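Local atomic coordinates of DUF4621 domain-containing protein (Parabacteroides distasonis, PDB entry 4H3W), a protein that is of unknown function but is probably secreted and is built from two beta-barrel domains. Residues G84-D89 and P205-V210; F90-T95 and G162-V167; E213-A218 and I295-H300; Y236-N241 and S274-F279; P244-I249 and T302-G307. All blocks are in the same frame, centred on the assembly; numbering follows the deposited sequence. Where two conformers were deposited one is given.

Interaction 1 (G84-D89 and P205-V210)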
# COMPACT_ATOMS: atom_id res chain seq x y z
N GLY A 84 -0.70 9.23 2.17
CA GLY A 84 -1.36 9.66 0.93
C GLY A 84 -1.62 8.55 -0.09
O GLY A 84 -2.33 8.77 -1.05
N LEU A 85 -1.09 7.34 0.11
CA LEU A 85 -1.37 6.28 -0.85
C LEU A 85 -2.87 5.93 -0.99
O LEU A 85 -3.33 5.56 -2.06
CB LEU A 85 -0.66 4.99 -0.47
CG LEU A 85 0.83 4.95 -0.58
CD1 LEU A 85 1.29 3.67 0.08
CD2 LEU A 85 1.28 5.06 -2.04
N PHE A 86 -3.59 5.99 0.09
CA PHE A 86 -5.00 5.71 0.10
C PHE A 86 -5.65 6.73 1.04
O PHE A 86 -4.98 7.29 1.92
CB PHE A 86 -5.34 4.31 0.58
CG PHE A 86 -4.74 3.23 -0.25
CD1 PHE A 86 -5.38 2.76 -1.38
CD2 PHE A 86 -3.50 2.71 0.08
CE1 PHE A 86 -4.77 1.80 -2.18
CE2 PHE A 86 -2.90 1.76 -0.69
CZ PHE A 86 -3.53 1.31 -1.83
N ASP A 87 -6.94 6.97 0.84
CA ASP A 87 -7.74 7.72 1.79
C ASP A 87 -8.13 6.82 2.92
O ASP A 87 -8.52 5.69 2.69
CB ASP A 87 -9.00 8.26 1.15
CG ASP A 87 -8.73 9.43 0.22
OD1 ASP A 87 -7.72 10.14 0.41
OD2 ASP A 87 -9.53 9.64 -0.70
N GLY A 88 -8.08 7.34 4.15
CA GLY A 88 -8.50 6.57 5.30
C GLY A 88 -7.48 5.51 5.70
O GLY A 88 -6.37 5.46 5.18
N ASP A 89 -7.88 4.65 6.61
CA ASP A 89 -6.98 3.68 7.18
C ASP A 89 -6.71 2.58 6.16
O ASP A 89 -7.60 2.17 5.41
CB ASP A 89 -7.59 3.04 8.42
CG ASP A 89 -7.73 4.02 9.57
OD1 ASP A 89 -6.98 5.02 9.67
OD2 ASP A 89 -8.62 3.74 10.40
N PRO A 205 -0.53 -11.04 2.04
CA PRO A 205 -1.94 -11.44 2.34
C PRO A 205 -2.70 -10.49 3.27
O PRO A 205 -3.90 -10.30 3.08
CB PRO A 205 -1.77 -12.84 2.98
CG PRO A 205 -0.50 -13.36 2.38
CD PRO A 205 0.40 -12.18 2.17
N GLU A 206 -2.04 -9.88 4.26
CA GLU A 206 -2.74 -9.00 5.19
C GLU A 206 -2.99 -7.58 4.66
O GLU A 206 -3.58 -6.72 5.35
CB GLU A 206 -1.98 -8.88 6.51
CG GLU A 206 -2.05 -10.13 7.38
CD GLU A 206 -1.36 -9.90 8.73
OE1 GLU A 206 -1.81 -9.04 9.53
OE2 GLU A 206 -0.35 -10.58 8.98
N PHE A 207 -2.56 -7.30 3.45
CA PHE A 207 -2.76 -5.97 2.89
C PHE A 207 -4.26 -5.66 2.83
O PHE A 207 -5.04 -6.51 2.48
CB PHE A 207 -2.12 -5.84 1.50
CG PHE A 207 -2.38 -4.53 0.85
CD1 PHE A 207 -3.54 -4.30 0.13
CD2 PHE A 207 -1.49 -3.48 0.99
CE1 PHE A 207 -3.78 -3.08 -0.47
CE2 PHE A 207 -1.73 -2.25 0.39
CZ PHE A 207 -2.89 -2.04 -0.31
N SER A 208 -4.63 -4.44 3.18
CA SER A 208 -6.03 -4.02 3.09
C SER A 208 -6.10 -2.52 2.87
O SER A 208 -5.40 -1.76 3.51
CB SER A 208 -6.76 -4.44 4.38
OG SER A 208 -7.99 -3.82 4.50
N ALA A 209 -6.96 -2.08 1.94
CA ALA A 209 -7.19 -0.68 1.67
C ALA A 209 -8.51 -0.50 0.92
O ALA A 209 -9.07 -1.47 0.41
CB ALA A 209 -6.02 -0.08 0.87
N VAL A 210 -9.01 0.71 0.90
CA VAL A 210 -10.18 1.02 0.12
C VAL A 210 -9.86 2.15 -0.86
O VAL A 210 -9.29 3.19 -0.49
CB VAL A 210 -11.37 1.46 0.99
CG1 VAL A 210 -12.59 1.74 0.10
CG2 VAL A 210 -11.71 0.40 2.03
O HOH W 1 -8.03 5.49 -1.53
O HOH W 2 -8.01 2.76 2.64
O HOH W 3 -10.68 4.81 1.58
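Phe86 and Ala209 are the closest pair of the two backbones, yet their CA atoms stay 6.9 Å apart and no hydrogen bond joins loop 84-89 directly to segment 205-210. The side chains do the touching. The CB of Ala209 sits over the centre of one face of the Phe86 ring, a CH-pi contact 3.6 Å from the centroid and 6° off the ring normal. Phe207 arrives from the opposite direction, and its CZ meets Phe86 CZ at 3.7 Å, with the two ring planes at 64°. Having its CG anti to the backbone N (chi1 176°) carries the Phe207 ring towards that meeting. Here strand 208-215, an outer strand of its antiparallel sheet, begins, and the loop lies against its first residues; Phe86 also packs on Leu301 of strand 294-302 and edge-to-face with Phe90. A serine in place of Phe86 would probably open a gap under Ala209 and leave the edge of the Phe207 ring without this contact. At the exposed Asp87, waters link the segments: one accepts from Asp87 N at 3.0 Å and donates to Val210 O at 2.8 Å, while another donates to Asp87 O at 2.6 Å and also to Val210 O.

Interaction 2 (F90-T95 and G162-V167)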
# COMPACT_ATOMS: atom_id res chain seq x y z
N PHE A 90 -5.47 2.13 6.13
CA PHE A 90 -5.11 0.94 5.38
C PHE A 90 -4.03 0.18 6.15
O PHE A 90 -3.41 0.72 7.04
CB PHE A 90 -4.71 1.29 3.94
CG PHE A 90 -3.53 2.22 3.80
CD1 PHE A 90 -3.70 3.59 3.91
CD2 PHE A 90 -2.27 1.74 3.49
CE1 PHE A 90 -2.63 4.47 3.73
CE2 PHE A 90 -1.20 2.61 3.30
CZ PHE A 90 -1.39 3.97 3.42
N VAL A 91 -3.86 -1.08 5.79
CA VAL A 91 -2.88 -1.96 6.35
C VAL A 91 -1.86 -2.23 5.25
O VAL A 91 -2.12 -2.97 4.30
CB VAL A 91 -3.49 -3.28 6.82
CG1 VAL A 91 -2.41 -4.19 7.38
CG2 VAL A 91 -4.56 -3.03 7.89
N LEU A 92 -0.68 -1.65 5.43
CA LEU A 92 0.38 -1.68 4.43
C LEU A 92 1.30 -2.89 4.61
O LEU A 92 2.45 -2.74 4.97
CB LEU A 92 1.15 -0.37 4.50
CG LEU A 92 2.24 -0.19 3.44
CD1 LEU A 92 1.60 -0.21 2.08
CD2 LEU A 92 3.04 1.09 3.66
N ALA A 93 0.74 -4.08 4.44
CA ALA A 93 1.45 -5.36 4.57
C ALA A 93 2.10 -5.69 3.23
O ALA A 93 1.40 -5.88 2.22
CB ALA A 93 0.49 -6.45 4.97
N LEU A 94 3.43 -5.70 3.23
CA LEU A 94 4.24 -5.85 2.06
C LEU A 94 5.10 -7.07 2.20
O LEU A 94 5.43 -7.53 3.31
CB LEU A 94 5.17 -4.61 1.84
CG LEU A 94 4.46 -3.26 1.82
CD1 LEU A 94 5.43 -2.09 1.72
CD2 LEU A 94 3.47 -3.26 0.66
N THR A 95 5.45 -7.65 1.06
CA THR A 95 6.17 -8.90 1.00
C THR A 95 7.63 -8.76 1.40
O THR A 95 8.23 -9.68 1.98
CB THR A 95 6.10 -9.45 -0.44
OG1 THR A 95 4.72 -9.71 -0.76
CG2 THR A 95 6.91 -10.72 -0.60
N GLY A 162 5.52 -6.46 9.70
CA GLY A 162 4.55 -6.06 10.70
C GLY A 162 4.68 -4.67 11.27
O GLY A 162 3.67 -4.02 11.56
N ILE A 163 5.90 -4.13 11.39
CA ILE A 163 6.00 -2.76 11.93
C ILE A 163 5.65 -1.75 10.82
O ILE A 163 5.19 -0.64 11.09
CB ILE A 163 7.38 -2.44 12.62
CG1 ILE A 163 8.43 -1.97 11.64
CG2 ILE A 163 7.93 -3.64 13.44
CD1 ILE A 163 9.61 -1.34 12.33
N VAL A 164 5.95 -2.09 9.58
CA VAL A 164 5.64 -1.20 8.45
C VAL A 164 4.14 -1.13 8.19
O VAL A 164 3.65 -0.10 7.77
CB VAL A 164 6.38 -1.68 7.17
CG1 VAL A 164 5.82 -1.01 5.92
CG2 VAL A 164 7.86 -1.45 7.32
N GLN A 165 3.43 -2.22 8.46
CA GLN A 165 2.00 -2.27 8.08
C GLN A 165 1.11 -1.29 8.87
O GLN A 165 0.03 -0.99 8.44
CB GLN A 165 1.46 -3.70 8.19
CG GLN A 165 1.14 -4.24 9.56
CD GLN A 165 0.60 -5.66 9.42
OE1 GLN A 165 1.15 -6.48 8.70
NE2 GLN A 165 -0.50 -5.92 10.04
N ILE A 166 1.58 -0.78 10.01
CA ILE A 166 0.84 0.26 10.74
C ILE A 166 0.71 1.57 9.95
O ILE A 166 -0.10 2.42 10.30
CB ILE A 166 1.49 0.58 12.14
CG1 ILE A 166 2.81 1.35 11.99
CG2 ILE A 166 1.65 -0.70 12.97
CD1 ILE A 166 3.41 1.82 13.29
N VAL A 167 1.54 1.74 8.93
CA VAL A 167 1.66 2.97 8.11
C VAL A 167 2.39 4.05 8.93
O VAL A 167 1.80 4.90 9.56
CB VAL A 167 0.33 3.49 7.54
CG1 VAL A 167 0.58 4.67 6.64
CG2 VAL A 167 -0.38 2.40 6.77
O HOH W 4 -2.33 -0.70 9.99
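Val167 drives its CG2 methyl over one face of the Phe90 ring, off-centre towards the rim, with CE2 of Phe90 at 3.6 Å; the two side chains cross at about a right angle. The same methyl also reaches Leu92 CB at 3.9 Å. Phe90 holds its CG between the backbone N and the carbonyl carbon (chi1 59°), which turns the ring to meet the valine. Further along, Leu92 CD2 approaches Val164 CG1 at 4.2 Å. Outside this apolar layer the backbones close to 4.0 Å between the CA atoms of Leu92 and Gln165. Leu92, at the centre of an inverse gamma turn, gives its N-H to Gln165 O at 3.2 Å, in the carbonyl plane and on a lone pair. A water donates to that same Gln165 O at 2.8 Å. At the polar rim the extended Gln165 side chain runs alongside Val91, pointing the same way, with its NE2 3.7 Å from Val91 CG1 and weakly hydrogen-bonded to Glu206 OE1. The type I turn from Val164 to Val167 follows on from helix 161-164 and lies against loop 90-95, with Leu94 and Val164 both resting on Leu199 of strand 194-200.

Interaction 3 (E213-A218 and I295-H300)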
# COMPACT_ATOMS: atom_id res chain seq x y z
N GLU A 213 -13.72 4.50 -7.04
CA GLU A 213 -13.68 4.89 -8.45
C GLU A 213 -15.06 5.41 -8.88
O GLU A 213 -16.10 4.84 -8.57
CB GLU A 213 -13.20 3.75 -9.35
CG GLU A 213 -13.54 3.89 -10.85
CD GLU A 213 -12.99 5.15 -11.59
OE1 GLU A 213 -12.28 6.02 -10.99
OE2 GLU A 213 -13.26 5.25 -12.82
N ARG A 214 -15.03 6.55 -9.56
CA ARG A 214 -16.21 7.31 -9.96
C ARG A 214 -16.52 7.06 -11.42
O ARG A 214 -15.66 7.21 -12.27
CB ARG A 214 -15.97 8.81 -9.70
CG ARG A 214 -16.94 9.76 -10.38
CD ARG A 214 -18.39 9.51 -10.02
NE ARG A 214 -18.65 9.67 -8.59
CZ ARG A 214 -19.21 10.73 -8.03
NH1 ARG A 214 -19.56 11.80 -8.75
NH2 ARG A 214 -19.45 10.72 -6.73
N ILE A 215 -17.75 6.64 -11.70
CA ILE A 215 -18.28 6.65 -13.05
C ILE A 215 -19.30 7.78 -13.08
O ILE A 215 -20.37 7.69 -12.48
CB ILE A 215 -18.90 5.29 -13.45
CG1 ILE A 215 -17.86 4.18 -13.34
CG2 ILE A 215 -19.46 5.35 -14.88
CD1 ILE A 215 -17.67 3.66 -11.93
N GLU A 216 -18.90 8.87 -13.72
CA GLU A 216 -19.65 10.11 -13.81
C GLU A 216 -20.70 10.04 -14.89
O GLU A 216 -20.45 9.53 -15.96
CB GLU A 216 -18.67 11.26 -14.13
CG GLU A 216 -19.20 12.66 -13.88
CD GLU A 216 -19.22 13.05 -12.41
OE1 GLU A 216 -18.75 12.30 -11.56
OE2 GLU A 216 -19.72 14.15 -12.12
N ASP A 217 -21.89 10.52 -14.59
CA ASP A 217 -23.00 10.54 -15.54
C ASP A 217 -23.34 9.14 -16.09
O ASP A 217 -23.53 8.94 -17.27
CB ASP A 217 -22.69 11.54 -16.66
CG ASP A 217 -22.60 12.96 -16.13
OD1 ASP A 217 -23.47 13.34 -15.32
OD2 ASP A 217 -21.67 13.68 -16.52
N ALA A 218 -23.44 8.18 -15.18
CA ALA A 218 -23.87 6.83 -15.53
C ALA A 218 -25.31 6.82 -15.99
O ALA A 218 -25.69 6.04 -16.85
CB ALA A 218 -23.69 5.91 -14.33
N ILE A 295 -22.13 6.69 -10.36
CA ILE A 295 -21.81 5.50 -9.59
C ILE A 295 -20.46 5.68 -8.91
O ILE A 295 -19.49 6.08 -9.56
CB ILE A 295 -21.83 4.26 -10.50
CG1 ILE A 295 -23.26 3.99 -11.00
CG2 ILE A 295 -21.32 3.02 -9.78
CD1 ILE A 295 -23.31 3.00 -12.12
N ASP A 296 -20.42 5.40 -7.61
CA ASP A 296 -19.16 5.16 -6.91
C ASP A 296 -18.98 3.66 -6.66
O ASP A 296 -19.85 3.02 -6.07
CB ASP A 296 -19.11 5.89 -5.58
CG ASP A 296 -18.69 7.34 -5.72
OD1 ASP A 296 -17.97 7.69 -6.68
OD2 ASP A 296 -19.04 8.12 -4.85
N LEU A 297 -17.86 3.11 -7.14
CA LEU A 297 -17.43 1.74 -6.84
C LEU A 297 -16.43 1.81 -5.72
O LEU A 297 -15.34 2.38 -5.88
CB LEU A 297 -16.80 1.09 -8.06
CG LEU A 297 -17.66 0.97 -9.32
CD1 LEU A 297 -16.91 0.32 -10.46
CD2 LEU A 297 -18.92 0.17 -8.98
N ASN A 298 -16.83 1.38 -4.53
CA ASN A 298 -15.89 1.25 -3.41
C ASN A 298 -15.15 -0.07 -3.52
O ASN A 298 -15.74 -1.16 -3.38
CB ASN A 298 -16.58 1.33 -2.07
CG ASN A 298 -17.24 2.67 -1.81
OD1 ASN A 298 -16.84 3.71 -2.34
ND2 ASN A 298 -18.22 2.65 -0.96
N LEU A 299 -13.87 0.02 -3.81
CA LEU A 299 -13.06 -1.16 -4.06
C LEU A 299 -12.32 -1.51 -2.79
O LEU A 299 -11.34 -0.85 -2.42
CB LEU A 299 -12.10 -0.91 -5.20
CG LEU A 299 -12.63 -0.31 -6.50
CD1 LEU A 299 -11.49 -0.08 -7.48
CD2 LEU A 299 -13.69 -1.20 -7.11
N HIS A 300 -12.79 -2.54 -2.10
CA HIS A 300 -12.15 -3.07 -0.90
C HIS A 300 -11.02 -4.03 -1.32
O HIS A 300 -11.28 -5.15 -1.82
CB HIS A 300 -13.22 -3.68 0.02
CG HIS A 300 -14.31 -2.71 0.39
ND1 HIS A 300 -14.32 -2.00 1.57
CD2 HIS A 300 -15.43 -2.31 -0.29
CE1 HIS A 300 -15.39 -1.23 1.62
NE2 HIS A 300 -16.07 -1.39 0.50
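Ala218 sets its CB 3.7 Å from Ile295 CD1 on the tighter side of this antiparallel strand pair, the sheet face that Ile295 shares with Ile215 and Leu297. Between the strands, Glu213 with Leu297 and Ile215 with Ile295 are hydrogen-bonded pairs, each joined by two nearly straight bonds; Ile215 N to Ile295 O measures 2.8 Å. Arg214 and Asp296 form the non-hydrogen-bonded pair between them and turn to the other, more open face. There the Arg214 chain, bent at chi2 and chi3 (57° and 61°), folds back to grip the carboxylate side-on: NE reaches OD1 of Asp296 at 2.8 Å and NH2 reaches OD2 of Asp296 at 3.2 Å. Both oxygens lie close to the guanidinium plane but are approached from above the carboxylate plane, the two groups being turned 41° apart. NH1 of Arg214 bonds Glu216 OE1 at 3.0 Å and also Asn258 OD1. A leucine in place of Arg214 would probably leave Asp296 and Glu216 without their shared counter-charge and Asn258 OD1 without this donor. One face of the edge strand 208-215 is therefore joined to strand 294-302 by aliphatic contacts, while on the other a single arginine is likely to balance two carboxylates.

Interaction 4 (Y236-N241 and S274-F279)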
# COMPACT_ATOMS: atom_id res chain seq x y z
N TYR A 236 -24.89 -4.99 -14.24
CA TYR A 236 -24.05 -6.18 -14.31
C TYR A 236 -23.02 -6.08 -15.39
O TYR A 236 -23.11 -5.23 -16.26
CB TYR A 236 -24.89 -7.45 -14.50
CG TYR A 236 -25.49 -7.70 -15.89
CD1 TYR A 236 -26.35 -6.77 -16.48
CD2 TYR A 236 -25.23 -8.89 -16.57
CE1 TYR A 236 -26.91 -7.01 -17.72
CE2 TYR A 236 -25.79 -9.13 -17.82
CZ TYR A 236 -26.63 -8.19 -18.39
OH TYR A 236 -27.19 -8.43 -19.62
N GLY A 237 -22.04 -6.98 -15.33
CA GLY A 237 -21.03 -7.12 -16.38
C GLY A 237 -19.70 -7.65 -15.89
O GLY A 237 -19.57 -8.14 -14.76
N GLU A 238 -18.69 -7.54 -16.76
CA GLU A 238 -17.40 -8.15 -16.48
C GLU A 238 -16.36 -7.12 -16.03
O GLU A 238 -16.29 -5.97 -16.51
CB GLU A 238 -16.87 -8.95 -17.70
CG GLU A 238 -16.05 -10.17 -17.25
CD GLU A 238 -15.01 -10.67 -18.24
OE1 GLU A 238 -14.55 -9.89 -19.10
OE2 GLU A 238 -14.64 -11.86 -18.13
N VAL A 239 -15.62 -7.52 -15.03
CA VAL A 239 -14.52 -6.75 -14.53
C VAL A 239 -13.25 -7.46 -14.94
O VAL A 239 -13.15 -8.67 -14.79
CB VAL A 239 -14.59 -6.68 -13.01
CG1 VAL A 239 -13.38 -5.92 -12.48
CG2 VAL A 239 -15.89 -6.02 -12.59
N THR A 240 -12.25 -6.73 -15.39
CA THR A 240 -10.94 -7.31 -15.60
C THR A 240 -9.99 -6.58 -14.68
O THR A 240 -10.16 -5.40 -14.45
CB THR A 240 -10.52 -7.17 -17.06
OG1 THR A 240 -10.36 -5.79 -17.39
CG2 THR A 240 -11.58 -7.77 -17.95
N ASN A 241 -9.05 -7.30 -14.08
CA ASN A 241 -8.13 -6.70 -13.11
C ASN A 241 -6.72 -7.19 -13.36
O ASN A 241 -6.46 -8.39 -13.30
CB ASN A 241 -8.57 -7.04 -11.71
CG ASN A 241 -7.68 -6.43 -10.66
OD1 ASN A 241 -6.95 -5.46 -10.92
ND2 ASN A 241 -7.75 -6.97 -9.44
N SER A 274 -10.29 -11.88 -13.83
CA SER A 274 -11.62 -11.69 -14.41
C SER A 274 -12.72 -12.09 -13.45
O SER A 274 -12.55 -13.02 -12.68
CB SER A 274 -11.79 -12.56 -15.66
OG SER A 274 -10.89 -12.19 -16.67
N GLY A 275 -13.86 -11.42 -13.55
CA GLY A 275 -15.01 -11.74 -12.69
C GLY A 275 -16.28 -11.07 -13.18
O GLY A 275 -16.23 -10.01 -13.75
N GLU A 276 -17.40 -11.74 -13.02
CA GLU A 276 -18.71 -11.17 -13.34
C GLU A 276 -19.30 -10.62 -12.08
O GLU A 276 -19.24 -11.29 -11.06
CB GLU A 276 -19.68 -12.24 -13.84
CG GLU A 276 -19.36 -12.85 -15.20
CD GLU A 276 -19.85 -12.01 -16.37
OE1 GLU A 276 -20.92 -11.36 -16.26
OE2 GLU A 276 -19.16 -12.00 -17.41
N VAL A 277 -19.87 -9.41 -12.14
CA VAL A 277 -20.61 -8.83 -11.01
C VAL A 277 -22.06 -8.52 -11.38
O VAL A 277 -22.35 -8.21 -12.55
CB VAL A 277 -19.92 -7.57 -10.50
CG1 VAL A 277 -18.48 -7.91 -10.10
CG2 VAL A 277 -19.96 -6.45 -11.52
N ILE A 278 -22.94 -8.61 -10.39
CA ILE A 278 -24.37 -8.34 -10.53
C ILE A 278 -24.85 -7.55 -9.32
O ILE A 278 -24.66 -7.96 -8.19
CB ILE A 278 -25.20 -9.65 -10.69
CG1 ILE A 278 -24.73 -10.47 -11.90
CG2 ILE A 278 -26.69 -9.36 -10.83
CD1 ILE A 278 -25.10 -11.94 -11.83
N PHE A 279 -25.42 -6.37 -9.56
CA PHE A 279 -26.06 -5.59 -8.52
C PHE A 279 -27.56 -5.47 -8.82
O PHE A 279 -27.97 -4.79 -9.81
CB PHE A 279 -25.40 -4.22 -8.46
CG PHE A 279 -23.90 -4.29 -8.16
CD1 PHE A 279 -23.45 -4.35 -6.85
CD2 PHE A 279 -22.99 -4.35 -9.20
CE1 PHE A 279 -22.10 -4.44 -6.58
CE2 PHE A 279 -21.63 -4.39 -8.93
CZ PHE A 279 -21.19 -4.44 -7.61
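Tyr236 stands opposite Ile278, its CB 4.0 Å from Ile278 CG1, while its CA approaches Val277 O at 3.2 Å. With CG between the backbone N and the carbonyl carbon (chi1 75°), its ring leads away from the partner strand, and it makes a cation-pi contact with Arg234. Gly237 and Val277 then form a hydrogen-bonded pair, the bond from Val277 N to Gly237 O measuring 2.9 Å. At the backbone angles of Gly237 a CB would strain against the carbonyl O of Tyr236, which favours glycine. Glu238 follows on the same face as Tyr236. Its side chain is poorly ordered, so its contacts are approximate: it crosses that of Glu276 at an angle, CG lying about 3.6 Å from Glu276 OE2, and the OE2 atoms of Glu238 and Glu276 stand roughly 4.6 Å apart, like charges whose pairing may cost some energy. Val239 turns to the buried face, where CG2 meets Val277 CG1 at 4.1 Å, the side chains at about a right angle. Its N donates almost straight to Gly275 O at 2.9 Å. Thr240 faces Ser274, and Asn241 carries the backbone pairing on to Gln273. Strand 274-281 is outermost in this antiparallel sheet, and strand 233-240 lies between it and strand 317-319, with Val239 packing on Phe318 and Val277 on Gln268 of strand 268-269.

Interaction 5 (P244-I249 and T302-G307)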
# COMPACT_ATOMS: atom_id res chain seq x y z
N PRO A 244 -2.39 -6.31 -8.47
CA PRO A 244 -2.15 -7.40 -7.51
C PRO A 244 -2.97 -7.29 -6.22
O PRO A 244 -2.41 -7.34 -5.13
CB PRO A 244 -0.66 -7.22 -7.21
CG PRO A 244 -0.50 -5.72 -7.21
CD PRO A 244 -1.37 -5.25 -8.34
N PHE A 245 -4.29 -7.06 -6.35
CA PHE A 245 -5.22 -7.01 -5.27
C PHE A 245 -6.42 -7.82 -5.67
O PHE A 245 -6.85 -7.76 -6.81
CB PHE A 245 -5.78 -5.60 -5.00
CG PHE A 245 -4.78 -4.51 -4.98
CD1 PHE A 245 -3.92 -4.36 -3.92
CD2 PHE A 245 -4.75 -3.57 -6.01
CE1 PHE A 245 -3.00 -3.29 -3.89
CE2 PHE A 245 -3.84 -2.53 -6.00
CZ PHE A 245 -2.96 -2.38 -4.95
N ASP A 246 -7.01 -8.53 -4.72
CA ASP A 246 -8.38 -8.99 -4.86
C ASP A 246 -9.32 -7.83 -4.51
O ASP A 246 -8.94 -6.93 -3.78
CB ASP A 246 -8.66 -10.18 -3.96
CG ASP A 246 -7.97 -11.44 -4.41
OD1 ASP A 246 -7.70 -11.64 -5.63
OD2 ASP A 246 -7.68 -12.24 -3.51
N MSE A 247 -10.54 -7.81 -5.04
CA MSE A 247 -11.45 -6.69 -4.79
C MSE A 247 -12.79 -7.22 -4.36
O MSE A 247 -13.29 -8.22 -4.90
CB MSE A 247 -11.64 -5.85 -6.05
CG MSE A 247 -10.29 -5.40 -6.60
SE MSE A 247 -10.62 -4.31 -8.21
CE MSE A 247 -8.80 -3.51 -8.39
N SER A 248 -13.36 -6.58 -3.35
CA SER A 248 -14.75 -6.73 -3.00
C SER A 248 -15.38 -5.39 -3.35
O SER A 248 -15.03 -4.34 -2.76
CB SER A 248 -14.92 -7.05 -1.51
OG SER A 248 -16.29 -7.17 -1.21
N ILE A 249 -16.28 -5.42 -4.33
CA ILE A 249 -16.80 -4.19 -4.88
C ILE A 249 -18.16 -3.89 -4.27
O ILE A 249 -19.12 -4.66 -4.40
CB ILE A 249 -16.91 -4.25 -6.41
CG1 ILE A 249 -15.53 -4.49 -7.02
CG2 ILE A 249 -17.55 -2.97 -6.95
CD1 ILE A 249 -15.58 -4.93 -8.46
N THR A 302 -7.61 -6.32 -1.08
CA THR A 302 -6.94 -7.21 -0.15
C THR A 302 -5.80 -7.92 -0.85
O THR A 302 -5.82 -8.14 -2.06
CB THR A 302 -7.90 -8.25 0.45
OG1 THR A 302 -8.59 -8.93 -0.61
CG2 THR A 302 -8.91 -7.60 1.39
N GLY A 303 -4.78 -8.23 -0.07
CA GLY A 303 -3.62 -8.90 -0.58
C GLY A 303 -3.83 -10.33 -0.97
O GLY A 303 -4.72 -11.00 -0.44
N ARG A 304 -2.98 -10.79 -1.88
CA ARG A 304 -2.95 -12.20 -2.30
C ARG A 304 -1.70 -12.85 -1.76
O ARG A 304 -0.93 -12.17 -1.09
CB ARG A 304 -2.96 -12.30 -3.80
CG ARG A 304 -4.12 -11.55 -4.47
CD ARG A 304 -3.92 -11.50 -5.97
NE ARG A 304 -5.10 -10.99 -6.69
CZ ARG A 304 -5.10 -10.59 -7.96
NH1 ARG A 304 -3.99 -10.61 -8.67
NH2 ARG A 304 -6.22 -10.15 -8.52
N ASP A 305 -1.42 -14.12 -2.08
CA ASP A 305 -0.17 -14.74 -1.58
C ASP A 305 0.79 -15.14 -2.69
O ASP A 305 1.62 -16.02 -2.51
CB ASP A 305 -0.47 -15.96 -0.69
CG ASP A 305 0.60 -16.17 0.42
OD1 ASP A 305 1.64 -15.46 0.44
OD2 ASP A 305 0.39 -17.03 1.28
N GLN A 306 0.74 -14.45 -3.84
CA GLN A 306 1.58 -14.81 -4.99
C GLN A 306 2.70 -13.81 -5.24
O GLN A 306 3.40 -13.92 -6.23
CB GLN A 306 0.74 -14.95 -6.27
CG GLN A 306 -0.14 -16.20 -6.26
CD GLN A 306 -1.35 -16.03 -5.39
OE1 GLN A 306 -2.19 -15.21 -5.68
NE2 GLN A 306 -1.43 -16.81 -4.31
N GLY A 307 2.89 -12.85 -4.34
CA GLY A 307 4.02 -11.94 -4.47
C GLY A 307 4.05 -11.08 -5.74
O GLY A 307 5.13 -10.76 -6.27
O HOH W 5 -1.43 -9.16 -3.58
O HOH W 6 -11.05 -7.91 -1.38
O HOH W 7 -7.39 -11.47 -0.91
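Arg304 lays its guanidinium beneath the backbone of Pro244 and Phe245, one face turned to Phe245 N, and bonds Asp246 from its edge. NE gives its hydrogen to Asp246 OD1 at 2.9 Å, a salt bridge in which the nitrogen comes from well above the carboxylate plane, the two flat groups standing 50° apart. The arginine chain is extended from CG to NE, which carries the charge to the aspartate; a second charge, Glu308, pairs with NH1. Asp246 is buried, and its OD1 takes a further weak bond from Gly272 N. Its other oxygen, OD2, accepts from a water at 2.7 Å that also donates to Gly303 O and accepts from Thr302 OG1. Thr302 is the third main partner. It forms an antiparallel hydrogen-bonded pair with Asp246, joined by Asp246 N to Thr302 O at 2.9 Å and Thr302 N to Asp246 O at 3.1 Å. On the face their side chains share, Thr302 OG1 lies 3.6 Å from Asp246 CB. Another water bridges Pro244 O, at 2.6 Å, to Arg304 N. The contact thus continues the pairing of strands 246-254 and 294-302 to its end, where the chain leaves for loop 303-316, while Phe245 and Met247 both pack on Leu301.

Overall arrangement
Interactions 1 and 2 lie near the middle of the elongated chain, their centres about 9 Å apart and joined by a probable hydrogen bond from Val91 N to Ser208 O; interaction 2 falls within the span that interaction 1 brackets. Interaction 3 opens after interaction 1 closes; interaction 4 lies within its span, and the segments of interaction 5 alternate with those of both. Interactions 1, 3 and 5 reach one antiparallel sheet, through strands 208-215, 294-302 and 246-254. Interaction 4, about 14 Å from interaction 3 between centres, belongs to a second sheet, and Phe279 packs on Ile249 of the first. Interaction 1 touches 2, 3 and 5, consistent with a junction between the two barrel domains.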